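Local coordinates for protein TP_0956 (Treponema pallidum subsp. pallidum, PDB 3U64) that probably serves as the TPR-type T-component lipoprotein of a TRAP transporter, acting through protein-protein interactions, at residues A[79-85]-A[105-110]. Residues are numbered along the deposited sequence; the frame is centred on the assembly and turned at random.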
loop_
_atom_site.group_PDB
_atom_site.type_symbol
_atom_site.label_atom_id
_atom_site.label_comp_id
_atom_site.label_asym_id
_atom_site.label_seq_id
_atom_site.Cartn_x
_atom_site.Cartn_y
_atom_site.Cartn_z
ATOM N N TYR A 79 10.788 -9.961 2.189
ATOM C CA TYR A 79 9.599 -9.314 2.699
ATOM C C TYR A 79 9.156 -9.959 4.015
ATOM O O TYR A 79 8.878 -9.263 4.990
ATOM C CB TYR A 79 8.464 -9.392 1.693
ATOM C CG TYR A 79 7.243 -8.664 2.155
ATOM C CD1 TYR A 79 7.144 -7.289 2.007
ATOM C CD2 TYR A 79 6.182 -9.349 2.749
ATOM C CE1 TYR A 79 6.027 -6.601 2.430
ATOM C CE2 TYR A 79 5.052 -8.676 3.173
ATOM C CZ TYR A 79 4.981 -7.295 3.012
ATOM O OH TYR A 79 3.867 -6.604 3.440
ATOM N N ALA A 80 9.079 -11.284 4.048
ATOM C CA ALA A 80 8.590 -11.938 5.261
ATOM C C ALA A 80 9.416 -11.505 6.466
ATOM O O ALA A 80 8.883 -11.252 7.540
ATOM C CB ALA A 80 8.619 -13.442 5.117
ATOM N N ASN A 81 10.726 -11.419 6.286
ATOM C CA ASN A 81 11.582 -11.047 7.395
ATOM C C ASN A 81 11.443 -9.578 7.773
ATOM O O ASN A 81 11.102 -9.238 8.901
ATOM C CB ASN A 81 13.042 -11.333 7.077
ATOM C CG ASN A 81 13.974 -10.768 8.134
ATOM O OD1 ASN A 81 13.578 -10.580 9.280
ATOM N ND2 ASN A 81 15.205 -10.483 7.752
ATOM N N ALA A 82 11.731 -8.713 6.813
ATOM C CA ALA A 82 11.791 -7.283 7.079
ATOM C C ALA A 82 10.434 -6.665 7.417
ATOM O O ALA A 82 10.365 -5.767 8.241
ATOM C CB ALA A 82 12.438 -6.552 5.902
ATOM N N PHE A 83 9.353 -7.140 6.800
ATOM C CA PHE A 83 8.084 -6.432 6.950
ATOM C C PHE A 83 6.952 -7.214 7.603
ATOM O O PHE A 83 5.855 -6.692 7.785
ATOM C CB PHE A 83 7.670 -5.789 5.618
ATOM C CG PHE A 83 8.694 -4.818 5.105
ATOM C CD1 PHE A 83 8.888 -3.602 5.750
ATOM C CD2 PHE A 83 9.498 -5.135 4.017
ATOM C CE1 PHE A 83 9.855 -2.705 5.309
ATOM C CE2 PHE A 83 10.478 -4.243 3.563
ATOM C CZ PHE A 83 10.654 -3.033 4.207
ATOM N N VAL A 84 7.221 -8.460 7.975
ATOM C CA VAL A 84 6.239 -9.217 8.741
ATOM C C VAL A 84 6.799 -9.620 10.109
ATOM O O VAL A 84 6.288 -9.190 11.151
ATOM C CB VAL A 84 5.754 -10.452 7.991
ATOM C CG1 VAL A 84 4.723 -11.204 8.825
ATOM C CG2 VAL A 84 5.174 -10.050 6.635
ATOM N N GLN A 85 7.859 -10.425 10.093
ATOM C CA GLN A 85 8.439 -10.942 11.314
ATOM C C GLN A 85 9.014 -9.847 12.191
ATOM O O GLN A 85 8.757 -9.794 13.387
ATOM C CB GLN A 85 9.551 -11.951 11.030
ATOM C CG GLN A 85 10.197 -12.452 12.349
ATOM C CD GLN A 85 11.299 -13.489 12.159
ATOM O OE1 GLN A 85 11.288 -14.293 11.207
ATOM N NE2 GLN A 85 12.262 -13.481 13.080
ATOM N N ARG A 105 1.987 -15.887 10.013
ATOM C CA ARG A 105 1.967 -15.273 8.696
ATOM C C ARG A 105 3.368 -15.267 8.049
ATOM O O ARG A 105 3.518 -15.613 6.879
ATOM C CB ARG A 105 1.400 -13.851 8.786
ATOM C CG ARG A 105 1.132 -13.195 7.433
ATOM C CD ARG A 105 0.644 -11.730 7.549
ATOM N NE ARG A 105 0.744 -11.072 6.249
ATOM C CZ ARG A 105 1.131 -9.820 6.046
ATOM N NH1 ARG A 105 1.453 -9.036 7.066
ATOM N NH2 ARG A 105 1.198 -9.362 4.808
ATOM N N ALA A 106 4.387 -14.865 8.800
ATOM C CA ALA A 106 5.766 -14.866 8.282
ATOM C C ALA A 106 6.191 -16.285 7.910
ATOM O O ALA A 106 6.794 -16.517 6.869
ATOM C CB ALA A 106 6.716 -14.315 9.313
ATOM N N ARG A 107 5.876 -17.228 8.784
ATOM C CA ARG A 107 6.201 -18.625 8.555
ATOM C C ARG A 107 5.660 -19.112 7.203
ATOM O O ARG A 107 6.397 -19.719 6.417
ATOM C CB ARG A 107 5.661 -19.475 9.707
ATOM C CG ARG A 107 6.104 -20.917 9.676
ATOM C CD ARG A 107 5.285 -21.755 10.638
ATOM N NE ARG A 107 5.022 -23.071 10.062
ATOM C CZ ARG A 107 3.998 -23.341 9.254
ATOM N NH1 ARG A 107 3.130 -22.382 8.933
ATOM N NH2 ARG A 107 3.837 -24.571 8.770
ATOM N N LYS A 108 4.391 -18.810 6.915
ATOM C CA LYS A 108 3.780 -19.213 5.646
ATOM C C LYS A 108 4.428 -18.531 4.447
ATOM O O LYS A 108 4.590 -19.139 3.397
ATOM C CB LYS A 108 2.264 -18.958 5.650
ATOM C CG LYS A 108 1.493 -19.881 6.605
ATOM C CD LYS A 108 -0.010 -19.655 6.505
ATOM C CE LYS A 108 -0.773 -20.450 7.552
ATOM N NZ LYS A 108 -0.764 -19.769 8.881
ATOM N N LEU A 109 4.794 -17.268 4.613
ATOM C CA LEU A 109 5.496 -16.531 3.565
ATOM C C LEU A 109 6.922 -17.067 3.323
ATOM O O LEU A 109 7.358 -17.176 2.175
ATOM C CB LEU A 109 5.511 -15.028 3.876
ATOM C CG LEU A 109 4.165 -14.290 3.748
ATOM C CD1 LEU A 109 4.348 -12.801 3.888
ATOM C CD2 LEU A 109 3.436 -14.568 2.436
ATOM N N TYR A 110 7.649 -17.401 4.388
ATOM C CA TYR A 110 8.954 -18.038 4.207
ATOM C C TYR A 110 8.809 -19.295 3.344
ATOM O O TYR A 110 9.579 -19.523 2.403
ATOM C CB TYR A 110 9.573 -18.405 5.554
ATOM C CG TYR A 110 10.136 -17.220 6.309
ATOM C CD1 TYR A 110 10.868 -16.231 5.648
ATOM C CD2 TYR A 110 9.934 -17.083 7.685
ATOM C CE1 TYR A 110 11.387 -15.144 6.339
ATOM C CE2 TYR A 110 10.454 -15.995 8.384
ATOM C CZ TYR A 110 11.181 -15.035 7.707
ATOM O OH TYR A 110 11.696 -13.960 8.377
#
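The methyl of A80 sits over one face of the Y110 ring, CB 3.9 Å from the ring centroid in a CH-pi contact. The same CB meets CB of L109 at 3.7 Å. With only a methyl at A80 and at A106 in between, the backbones come to 5.1 Å, CA of A80 to CA of A106. At the far end of the ring, Y110 OH donates a 2.9 Å hydrogen bond to Q85 OE1. The amide stands almost perpendicular to the ring, 89° between planes; its oxygen lies at the ring edge, while the hydroxyl sits above the carbonyl plane. Helices 66-89 and 96-124 pack here as an antiparallel hairpin, their local axes 166° apart, consistent with the helical pairs of a TPR-like fold. Helix 66-89 widens into a pi-type turn at 80-85, where A80 O accepts from Q85 N and, weakly, from V84 N. V84 splits its two methyls: CG1, anti to the backbone N (chi1 -180°), rests on A106 CB at 3.7 Å, whereas CG2 lies over one face of the R105 guanidinium, 3.9 Å from NH1, and also touches L109 CD1. That leucine methyl meets the edge of the Y79 ring at CD2. R105 reaches past V84 in an extended chain, and its NE forms a salt bridge with D40 of the second subunit, whose L43 packs on Y79, R105 and L109.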